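PDB 6MGD: capsular polysaccharide export system protein KpsC from Thermosulfurimonas dismutans, which transfers Kdo in a beta(2,7) linkage, probably from a CMP-activated donor, in building the conserved glycolipid that holds Gram-negative bacterial capsules. Local coordinates for residues 2-10 against 21-31; 65-73 against 88-98. All coordinates share one frame; numbering follows the deposited sequence.

Contact 1: 2-10 against 21-31; sequences EDFYTYKFS and FPTVKGNLSSR
Backbone hydrogen bonds join Phe4, Thr6 and Lys8 to the chain from Lys25 to Leu28, pairing in parallel strands 4-7 and 24-28, whose axes come within 4.7 Å. Leu28 N gives the shortest of them, 2.8 Å to Thr6 O, and Thr6 N points almost straight at Gly26 O (170°). Among side chains, the polar focus is Asn27 OD1, gripped by two donors in its carbonyl plane, each on a lone pair: Thr6 OG1 at 2.6 Å and, where the chain leaves the strand, Phe9 N at 3.2 Å. With CG anti to its backbone N (chi1 -172°), Asn27 swings its amide across to both, and the two bonds together fix the rotation of that amide. The apolar contacts begin in the turn before strand 24-28. Phe21 CD1 sits over the centre of one face of the Phe4 ring, the planes turned 46° apart, while a polar atom, Thr23 OG1, meets that ring at its edge. Thr6 CG2 reaches Val24 CG1 at 3.9 Å, and Tyr5 CB reaches Leu28 CD1 at 4.0 Å. With the connecting helix 11-20 the pair forms a beta-alpha-beta unit; that helix packs on the Thr6 and Asn27 face, helix 31-41 on the Tyr5 and Leu28 face, and strand 44-49 continues the sheet beyond strand 4-7.

Contact 2: 65-73 against 88-98; sequences EVYRLEDGF and SLVADPIGIYY
Two antiparallel strands, 64-71 and 88-92, are paired here inside the mixed sheet of one domain, and a turn after the second strand folds residues 95-98 back over the first. Arg68 and Asp92 form a hydrogen-bonded pair, Arg68 N to Asp92 O at 2.8 Å and nearly straight (170°); Glu70 and Val90 form the next. Between them Leu69 faces Ala91, CD2 touching CB at 3.6 Å. Beyond Glu70 and Val90, Gly72 N still reaches Ser88 O, from above the carbonyl plane, and a water accepts from Phe73 N and hydrogen-bonds Ser88 OG, which also bonds Met299 O. Asp92 OD1 accepts from Ile94 N at 2.9 Å, an Asx turn, and from Gly95 N at 2.7 Å, an Asx motif, while OD2 is held by Tyr297 OH and Tyr105 N. Strand 64-71 is the last of four parallel strands, and the reversal comes at 88-92; the parallel part with its helices is consistent with a Rossmann-like domain of the GT-B clan to which the family is assigned. In the returning loop the Tyr97 ring is met on both faces. Phe73 puts CE1 3.6 Å above its centre, edge-to-face with planes at 77°, and Tyr98 CD2 lies over the opposite face, toward the rim. Glu70 CG, anti to the backbone N (chi1 -168°), comes 3.3 Å from Tyr97 OH, and the bend at chi2 turns OE1 to Asp71 N. An alanine in place of Tyr97 would probably leave the Phe73 edge and Glu70 CG without their shared partner. Arg68 lays CB and CD against Gly95 O and sends its guanidinium to a salt bridge with Glu54.

Overall arrangement
Both contacts belong to the same mixed sheet, their centres about 15 Å apart. Contact 1 lies nearer the surface, its centre about 24 Å from that of the chain, and includes the sheet's outermost strand 24-28; contact 2 is nearer the core, about 10 Å from that centre, with strands on both flanks and 10 of 19 touching residues buried, against 6 of 18. Strand 44-49 separates the two pairs. Contact 1 is a parallel pair joined through a helix, with Asn27 bridging Thr6 and the backbone of Phe9; contact 2 is antiparallel, joined by a connection without helix or strand, and adds an Asx turn and an aromatic edge-to-face pair. They meet directly: Phe4 packs on Tyr67, Phe21 on Leu89 and Ala91, and Phe9 on Leu69.

Contact 1: 2-10 against 21-31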
loop_
_atom_site.group_PDB
_atom_site.type_symbol
_atom_site.label_atom_id
_atom_site.label_comp_id
_atom_site.label_asym_id
_atom_site.label_seq_id
_atom_site.Cartn_x
_atom_site.Cartn_y
_atom_site.Cartn_z
ATOM N N GLU A 2 5.325 -28.687 9.259
ATOM C CA GLU A 2 6.509 -28.150 8.598
ATOM C C GLU A 2 6.130 -27.441 7.304
ATOM O O GLU A 2 6.724 -27.681 6.253
ATOM C CB GLU A 2 7.524 -29.262 8.331
ATOM C CG GLU A 2 6.912 -30.552 7.815
ATOM C CD GLU A 2 7.518 -31.779 8.469
ATOM O OE1 GLU A 2 7.909 -31.691 9.652
ATOM O OE2 GLU A 2 7.607 -32.831 7.800
ATOM N N ASP A 3 5.144 -26.551 7.390
ATOM C CA ASP A 3 4.609 -25.903 6.201
ATOM C C ASP A 3 5.321 -24.594 5.870
ATOM O O ASP A 3 5.764 -24.404 4.734
ATOM C CB ASP A 3 3.107 -25.661 6.367
ATOM C CG ASP A 3 2.278 -26.473 5.394
ATOM O OD1 ASP A 3 2.872 -27.228 4.595
ATOM O OD2 ASP A 3 1.034 -26.360 5.425
ATOM N N PHE A 4 5.437 -23.684 6.836
ATOM C CA PHE A 4 6.000 -22.367 6.580
ATOM C C PHE A 4 7.152 -22.068 7.527
ATOM O O PHE A 4 7.184 -22.532 8.671
ATOM C CB PHE A 4 4.937 -21.270 6.708
ATOM C CG PHE A 4 4.050 -21.147 5.507
ATOM C CD1 PHE A 4 2.928 -21.948 5.373
ATOM C CD2 PHE A 4 4.338 -20.233 4.509
ATOM C CE1 PHE A 4 2.109 -21.837 4.266
ATOM C CE2 PHE A 4 3.525 -20.117 3.399
ATOM C CZ PHE A 4 2.409 -20.919 3.277
ATOM N N TYR A 5 8.097 -21.275 7.028
ATOM C CA TYR A 5 9.228 -20.792 7.802
ATOM C C TYR A 5 9.339 -19.284 7.629
ATOM O O TYR A 5 8.985 -18.739 6.580
ATOM C CB TYR A 5 10.539 -21.465 7.372
ATOM C CG TYR A 5 10.579 -22.945 7.665
ATOM C CD1 TYR A 5 11.054 -23.415 8.880
ATOM C CD2 TYR A 5 10.134 -23.870 6.729
ATOM C CE1 TYR A 5 11.091 -24.767 9.158
ATOM C CE2 TYR A 5 10.165 -25.225 6.997
ATOM C CZ TYR A 5 10.645 -25.668 8.214
ATOM O OH TYR A 5 10.680 -27.015 8.490
ATOM N N THR A 6 9.829 -18.617 8.668
ATOM C CA THR A 6 10.019 -17.175 8.646
ATOM C C THR A 6 11.496 -16.837 8.482
ATOM O O THR A 6 12.378 -17.590 8.902
ATOM C CB THR A 6 9.476 -16.524 9.922
ATOM O OG1 THR A 6 10.104 -17.112 11.067
ATOM C CG2 THR A 6 7.966 -16.716 10.016
ATOM N N TYR A 7 11.757 -15.685 7.867
ATOM C CA TYR A 7 13.114 -15.233 7.575
ATOM C C TYR A 7 13.379 -13.946 8.345
ATOM O O TYR A 7 12.869 -12.881 7.978
ATOM C CB TYR A 7 13.309 -15.029 6.073
ATOM C CG TYR A 7 14.731 -14.712 5.671
ATOM C CD1 TYR A 7 15.111 -13.419 5.340
ATOM C CD2 TYR A 7 15.695 -15.712 5.621
ATOM C CE1 TYR A 7 16.406 -13.128 4.971
ATOM C CE2 TYR A 7 16.996 -15.433 5.253
ATOM C CZ TYR A 7 17.347 -14.140 4.928
ATOM O OH TYR A 7 18.643 -13.854 4.559
ATOM N N LYS A 8 14.173 -14.052 9.412
ATOM C CA LYS A 8 14.652 -12.895 10.170
ATOM C C LYS A 8 13.494 -12.059 10.711
ATOM O O LYS A 8 13.467 -10.833 10.580
ATOM C CB LYS A 8 15.600 -12.042 9.323
ATOM C CG LYS A 8 16.870 -12.762 8.902
ATOM C CD LYS A 8 17.724 -11.898 7.990
ATOM C CE LYS A 8 19.003 -12.617 7.584
ATOM N NZ LYS A 8 19.768 -11.846 6.566
ATOM N N PHE A 9 12.527 -12.736 11.321
ATOM C CA PHE A 9 11.414 -12.082 11.991
ATOM C C PHE A 9 11.718 -11.920 13.474
ATOM O O PHE A 9 12.374 -12.764 14.090
ATOM C CB PHE A 9 10.116 -12.880 11.830
ATOM C CG PHE A 9 9.436 -12.692 10.501
ATOM C CD1 PHE A 9 10.101 -12.108 9.434
ATOM C CD2 PHE A 9 8.119 -13.094 10.326
ATOM C CE1 PHE A 9 9.469 -11.936 8.217
ATOM C CE2 PHE A 9 7.483 -12.923 9.113
ATOM C CZ PHE A 9 8.158 -12.344 8.056
ATOM N N SER A 10 11.228 -10.825 14.047
ATOM C CA SER A 10 11.279 -10.677 15.491
ATOM C C SER A 10 10.241 -11.587 16.146
ATOM O O SER A 10 9.249 -11.988 15.530
ATOM C CB SER A 10 11.041 -9.221 15.898
ATOM O OG SER A 10 9.752 -8.781 15.513
ATOM N N PHE A 21 -0.713 -17.527 9.628
ATOM C CA PHE A 21 -0.095 -18.799 9.258
ATOM C C PHE A 21 0.084 -19.618 10.529
ATOM O O PHE A 21 1.136 -19.543 11.184
ATOM C CB PHE A 21 1.240 -18.582 8.548
ATOM C CG PHE A 21 1.133 -17.759 7.298
ATOM C CD1 PHE A 21 0.866 -18.359 6.078
ATOM C CD2 PHE A 21 1.304 -16.386 7.340
ATOM C CE1 PHE A 21 0.769 -17.605 4.924
ATOM C CE2 PHE A 21 1.209 -15.625 6.190
ATOM C CZ PHE A 21 0.941 -16.236 4.980
ATOM N N PRO A 22 -0.917 -20.412 10.922
ATOM C CA PRO A 22 -0.789 -21.201 12.157
ATOM C C PRO A 22 0.229 -22.324 12.067
ATOM O O PRO A 22 0.555 -22.919 13.103
ATOM C CB PRO A 22 -2.205 -21.754 12.365
ATOM C CG PRO A 22 -2.781 -21.815 10.990
ATOM C CD PRO A 22 -2.209 -20.633 10.251
ATOM N N THR A 23 0.741 -22.632 10.875
ATOM C CA THR A 23 1.700 -23.710 10.685
ATOM C C THR A 23 3.140 -23.211 10.622
ATOM O O THR A 23 4.015 -23.928 10.125
ATOM C CB THR A 23 1.366 -24.501 9.420
ATOM O OG1 THR A 23 1.501 -23.652 8.275
ATOM C CG2 THR A 23 -0.061 -25.035 9.486
ATOM N N VAL A 24 3.402 -21.991 11.098
ATOM C CA VAL A 24 4.775 -21.507 11.178
ATOM C C VAL A 24 5.562 -22.408 12.117
ATOM O O VAL A 24 5.111 -22.724 13.226
ATOM C CB VAL A 24 4.804 -20.041 11.634
ATOM C CG1 VAL A 24 6.216 -19.630 12.028
ATOM C CG2 VAL A 24 4.287 -19.138 10.529
ATOM N N LYS A 25 6.743 -22.833 11.674
ATOM C CA LYS A 25 7.516 -23.848 12.381
ATOM C C LYS A 25 8.823 -23.340 12.963
ATOM O O LYS A 25 9.170 -23.706 14.087
ATOM C CB LYS A 25 7.806 -25.023 11.446
ATOM C CG LYS A 25 6.575 -25.826 11.093
ATOM C CD LYS A 25 6.036 -26.578 12.300
ATOM C CE LYS A 25 4.692 -26.026 12.748
ATOM N NZ LYS A 25 4.229 -26.668 14.010
ATOM N N GLY A 26 9.565 -22.519 12.232
ATOM C CA GLY A 26 10.852 -22.065 12.719
ATOM C C GLY A 26 11.272 -20.790 12.031
ATOM O O GLY A 26 10.746 -20.426 10.975
ATOM N N ASN A 27 12.236 -20.113 12.645
ATOM C CA ASN A 27 12.733 -18.832 12.158
ATOM C C ASN A 27 14.161 -19.019 11.656
ATOM O O ASN A 27 15.072 -19.295 12.443
ATOM C CB ASN A 27 12.661 -17.771 13.255
ATOM C CG ASN A 27 12.974 -16.383 12.742
ATOM O OD1 ASN A 27 12.214 -15.812 11.960
ATOM N ND2 ASN A 27 14.095 -15.827 13.184
ATOM N N LEU A 28 14.348 -18.871 10.348
ATOM C CA LEU A 28 15.663 -18.979 9.732
ATOM C C LEU A 28 16.339 -17.613 9.759
ATOM O O LEU A 28 15.732 -16.606 9.381
ATOM C CB LEU A 28 15.538 -19.495 8.298
ATOM C CG LEU A 28 14.596 -20.692 8.131
ATOM C CD1 LEU A 28 14.475 -21.091 6.667
ATOM C CD2 LEU A 28 15.057 -21.873 8.974
ATOM N N SER A 29 17.594 -17.582 10.208
ATOM C CA SER A 29 18.280 -16.330 10.500
ATOM C C SER A 29 19.351 -15.959 9.484
ATOM O O SER A 29 20.022 -14.938 9.666
ATOM C CB SER A 29 18.904 -16.387 11.900
ATOM O OG SER A 29 17.903 -16.415 12.903
ATOM N N SER A 30 19.532 -16.744 8.425
ATOM C CA SER A 30 20.552 -16.432 7.433
ATOM C C SER A 30 20.244 -17.172 6.140
ATOM O O SER A 30 19.474 -18.135 6.122
ATOM C CB SER A 30 21.955 -16.794 7.934
ATOM O OG SER A 30 22.047 -18.176 8.222
ATOM N N ARG A 31 20.865 -16.701 5.056
ATOM C CA ARG A 31 20.680 -17.349 3.761
ATOM C C ARG A 31 21.227 -18.771 3.759
ATOM O O ARG A 31 20.686 -19.640 3.068
ATOM C CB ARG A 31 21.339 -16.523 2.656
ATOM C CG ARG A 31 22.570 -15.747 3.100
ATOM C CD ARG A 31 23.809 -16.116 2.293
ATOM N NE ARG A 31 23.492 -16.554 0.936
ATOM C CZ ARG A 31 23.691 -17.790 0.486
ATOM N NH1 ARG A 31 23.374 -18.104 -0.762
ATOM N NH2 ARG A 31 24.216 -18.711 1.285
#

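Contact 2: 65-73 against 88-98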
loop_
_atom_site.group_PDB
_atom_site.type_symbol
_atom_site.label_atom_id
_atom_site.label_comp_id
_atom_site.label_asym_id
_atom_site.label_seq_id
_atom_site.Cartn_x
_atom_site.Cartn_y
_atom_site.Cartn_z
ATOM N N GLU A 65 10.171 -21.493 -1.957
ATOM C CA GLU A 65 8.987 -20.704 -2.267
ATOM C C GLU A 65 8.921 -19.511 -1.323
ATOM O O GLU A 65 8.807 -19.681 -0.104
ATOM C CB GLU A 65 7.728 -21.560 -2.153
ATOM C CG GLU A 65 6.456 -20.855 -2.599
ATOM C CD GLU A 65 5.238 -21.758 -2.543
ATOM O OE1 GLU A 65 5.349 -22.875 -1.992
ATOM O OE2 GLU A 65 4.171 -21.353 -3.052
ATOM N N VAL A 66 8.995 -18.308 -1.882
ATOM C CA VAL A 66 9.092 -17.081 -1.100
ATOM C C VAL A 66 7.735 -16.393 -1.077
ATOM O O VAL A 66 7.127 -16.156 -2.129
ATOM C CB VAL A 66 10.172 -16.145 -1.666
ATOM C CG1 VAL A 66 10.141 -14.803 -0.948
ATOM C CG2 VAL A 66 11.546 -16.789 -1.546
ATOM N N TYR A 67 7.261 -16.078 0.124
ATOM C CA TYR A 67 6.106 -15.214 0.329
ATOM C C TYR A 67 6.603 -13.901 0.915
ATOM O O TYR A 67 7.282 -13.897 1.947
ATOM C CB TYR A 67 5.082 -15.863 1.259
ATOM C CG TYR A 67 4.343 -17.031 0.653
ATOM C CD1 TYR A 67 4.917 -18.295 0.607
ATOM C CD2 TYR A 67 3.064 -16.872 0.139
ATOM C CE1 TYR A 67 4.238 -19.368 0.057
ATOM C CE2 TYR A 67 2.377 -17.937 -0.412
ATOM C CZ TYR A 67 2.968 -19.183 -0.450
ATOM O OH TYR A 67 2.288 -20.245 -0.997
ATOM N N ARG A 68 6.277 -12.795 0.257
ATOM C CA ARG A 68 6.657 -11.469 0.726
ATOM C C ARG A 68 5.477 -10.854 1.471
ATOM O O ARG A 68 4.418 -10.616 0.880
ATOM C CB ARG A 68 7.108 -10.592 -0.442
ATOM C CG ARG A 68 8.424 -11.064 -1.049
ATOM C CD ARG A 68 8.815 -10.298 -2.300
ATOM N NE ARG A 68 10.185 -10.607 -2.705
ATOM C CZ ARG A 68 10.535 -11.661 -3.439
ATOM N NH1 ARG A 68 11.808 -11.856 -3.750
ATOM N NH2 ARG A 68 9.618 -12.520 -3.861
ATOM N N LEU A 69 5.659 -10.614 2.765
ATOM C CA LEU A 69 4.600 -10.138 3.640
ATOM C C LEU A 69 4.664 -8.624 3.806
ATOM O O LEU A 69 5.707 -7.993 3.624
ATOM C CB LEU A 69 4.683 -10.815 5.011
ATOM C CG LEU A 69 4.638 -12.345 5.027
ATOM C CD1 LEU A 69 4.665 -12.872 6.451
ATOM C CD2 LEU A 69 3.412 -12.856 4.294
ATOM N N GLU A 70 3.520 -8.051 4.172
ATOM C CA GLU A 70 3.388 -6.622 4.419
ATOM C C GLU A 70 2.041 -6.390 5.090
ATOM O O GLU A 70 1.131 -7.219 4.987
ATOM C CB GLU A 70 3.506 -5.812 3.120
ATOM C CG GLU A 70 3.661 -4.309 3.305
ATOM C CD GLU A 70 4.704 -3.947 4.345
ATOM O OE1 GLU A 70 4.323 -3.706 5.512
ATOM O OE2 GLU A 70 5.903 -3.909 3.999
ATOM N N ASP A 71 1.933 -5.264 5.792
ATOM C CA ASP A 71 0.679 -4.914 6.443
ATOM C C ASP A 71 -0.428 -4.736 5.412
ATOM O O ASP A 71 -0.180 -4.409 4.247
ATOM C CB ASP A 71 0.843 -3.635 7.267
ATOM C CG ASP A 71 1.757 -3.826 8.462
ATOM O OD1 ASP A 71 1.745 -4.927 9.053
ATOM O OD2 ASP A 71 2.490 -2.876 8.810
ATOM N N GLY A 72 -1.663 -4.957 5.850
ATOM C CA GLY A 72 -2.807 -4.830 4.976
ATOM C C GLY A 72 -3.081 -3.385 4.604
ATOM O O GLY A 72 -2.390 -2.449 5.006
ATOM N N PHE A 73 -4.131 -3.208 3.804
ATOM C CA PHE A 73 -4.547 -1.873 3.396
ATOM C C PHE A 73 -5.618 -1.283 4.303
ATOM O O PHE A 73 -5.602 -0.073 4.555
ATOM C CB PHE A 73 -5.060 -1.899 1.954
ATOM C CG PHE A 73 -4.010 -2.241 0.939
ATOM C CD1 PHE A 73 -2.709 -1.788 1.087
ATOM C CD2 PHE A 73 -4.323 -3.018 -0.165
ATOM C CE1 PHE A 73 -1.738 -2.103 0.149
ATOM C CE2 PHE A 73 -3.358 -3.335 -1.105
ATOM C CZ PHE A 73 -2.065 -2.876 -0.948
ATOM N N SER A 88 -5.414 -7.100 9.069
ATOM C CA SER A 88 -5.180 -7.484 7.686
ATOM C C SER A 88 -3.696 -7.740 7.469
ATOM O O SER A 88 -2.846 -7.037 8.024
ATOM C CB SER A 88 -5.668 -6.400 6.719
ATOM O OG SER A 88 -5.606 -6.850 5.378
ATOM N N LEU A 89 -3.394 -8.752 6.661
ATOM C CA LEU A 89 -2.024 -9.074 6.291
ATOM C C LEU A 89 -1.973 -9.358 4.798
ATOM O O LEU A 89 -2.910 -9.934 4.236
ATOM C CB LEU A 89 -1.493 -10.283 7.074
ATOM C CG LEU A 89 -0.020 -10.631 6.860
ATOM C CD1 LEU A 89 0.873 -9.525 7.399
ATOM C CD2 LEU A 89 0.320 -11.966 7.501
ATOM N N VAL A 90 -0.880 -8.946 4.162
ATOM C CA VAL A 90 -0.648 -9.171 2.740
ATOM C C VAL A 90 0.402 -10.264 2.590
ATOM O O VAL A 90 1.495 -10.164 3.160
ATOM C CB VAL A 90 -0.204 -7.878 2.033
ATOM C CG1 VAL A 90 0.532 -8.201 0.746
ATOM C CG2 VAL A 90 -1.408 -6.980 1.760
ATOM N N ALA A 91 0.070 -11.305 1.830
ATOM C CA ALA A 91 0.979 -12.423 1.574
ATOM C C ALA A 91 1.071 -12.606 0.064
ATOM O O ALA A 91 0.166 -13.170 -0.557
ATOM C CB ALA A 91 0.503 -13.699 2.259
ATOM N N ASP A 92 2.166 -12.131 -0.521
ATOM C CA ASP A 92 2.349 -12.141 -1.967
ATOM C C ASP A 92 3.368 -13.209 -2.344
ATOM O O ASP A 92 4.540 -13.103 -1.950
ATOM C CB ASP A 92 2.805 -10.759 -2.443
ATOM C CG ASP A 92 2.728 -10.591 -3.954
ATOM O OD1 ASP A 92 3.131 -11.517 -4.691
ATOM O OD2 ASP A 92 2.270 -9.519 -4.404
ATOM N N PRO A 93 2.978 -14.255 -3.080
ATOM C CA PRO A 93 3.928 -15.317 -3.437
ATOM C C PRO A 93 4.755 -15.051 -4.685
ATOM O O PRO A 93 5.648 -15.854 -4.991
ATOM C CB PRO A 93 3.005 -16.524 -3.657
ATOM C CG PRO A 93 1.753 -15.916 -4.192
ATOM C CD PRO A 93 1.600 -14.586 -3.485
ATOM N N ILE A 94 4.485 -13.974 -5.413
ATOM C CA ILE A 94 5.193 -13.645 -6.643
ATOM C C ILE A 94 6.114 -12.446 -6.447
ATOM O O ILE A 94 7.273 -12.465 -6.864
ATOM C CB ILE A 94 4.199 -13.400 -7.800
ATOM C CG1 ILE A 94 3.389 -14.669 -8.079
ATOM C CG2 ILE A 94 4.926 -12.940 -9.049
ATOM C CD1 ILE A 94 2.397 -14.528 -9.215
ATOM N N GLY A 95 5.609 -11.392 -5.811
ATOM C CA GLY A 95 6.397 -10.211 -5.517
ATOM C C GLY A 95 5.848 -9.452 -4.327
ATOM O O GLY A 95 5.677 -10.026 -3.246
ATOM N N ILE A 96 5.574 -8.160 -4.506
ATOM C CA ILE A 96 4.910 -7.364 -3.483
ATOM C C ILE A 96 4.316 -6.143 -4.168
ATOM O O ILE A 96 4.793 -5.711 -5.221
ATOM C CB ILE A 96 5.882 -6.988 -2.335
ATOM C CG1 ILE A 96 5.101 -6.555 -1.093
ATOM C CG2 ILE A 96 6.850 -5.907 -2.771
ATOM C CD1 ILE A 96 5.904 -6.627 0.181
ATOM N N TYR A 97 3.261 -5.587 -3.567
ATOM C CA TYR A 97 2.424 -4.627 -4.282
ATOM C C TYR A 97 3.182 -3.350 -4.629
ATOM O O TYR A 97 2.963 -2.770 -5.699
ATOM C CB TYR A 97 1.167 -4.309 -3.463
ATOM C CG TYR A 97 1.419 -3.690 -2.104
ATOM C CD1 TYR A 97 1.507 -4.479 -0.962
ATOM C CD2 TYR A 97 1.552 -2.314 -1.959
ATOM C CE1 TYR A 97 1.734 -3.916 0.281
ATOM C CE2 TYR A 97 1.778 -1.742 -0.721
ATOM C CZ TYR A 97 1.868 -2.545 0.395
ATOM O OH TYR A 97 2.091 -1.972 1.628
ATOM N N TYR A 98 4.075 -2.893 -3.753
ATOM C CA TYR A 98 4.758 -1.628 -3.991
ATOM C C TYR A 98 5.988 -1.773 -4.878
ATOM O O TYR A 98 6.617 -0.761 -5.205
ATOM C CB TYR A 98 5.148 -0.963 -2.664
ATOM C CG TYR A 98 6.052 -1.787 -1.774
ATOM C CD1 TYR A 98 7.414 -1.905 -2.045
ATOM C CD2 TYR A 98 5.551 -2.425 -0.646
ATOM C CE1 TYR A 98 8.240 -2.651 -1.235
ATOM C CE2 TYR A 98 6.373 -3.171 0.174
ATOM C CZ TYR A 98 7.717 -3.281 -0.127
ATOM O OH TYR A 98 8.541 -4.020 0.685
HETATM O O HOH W 1 -6.330 -4.797 4.050
#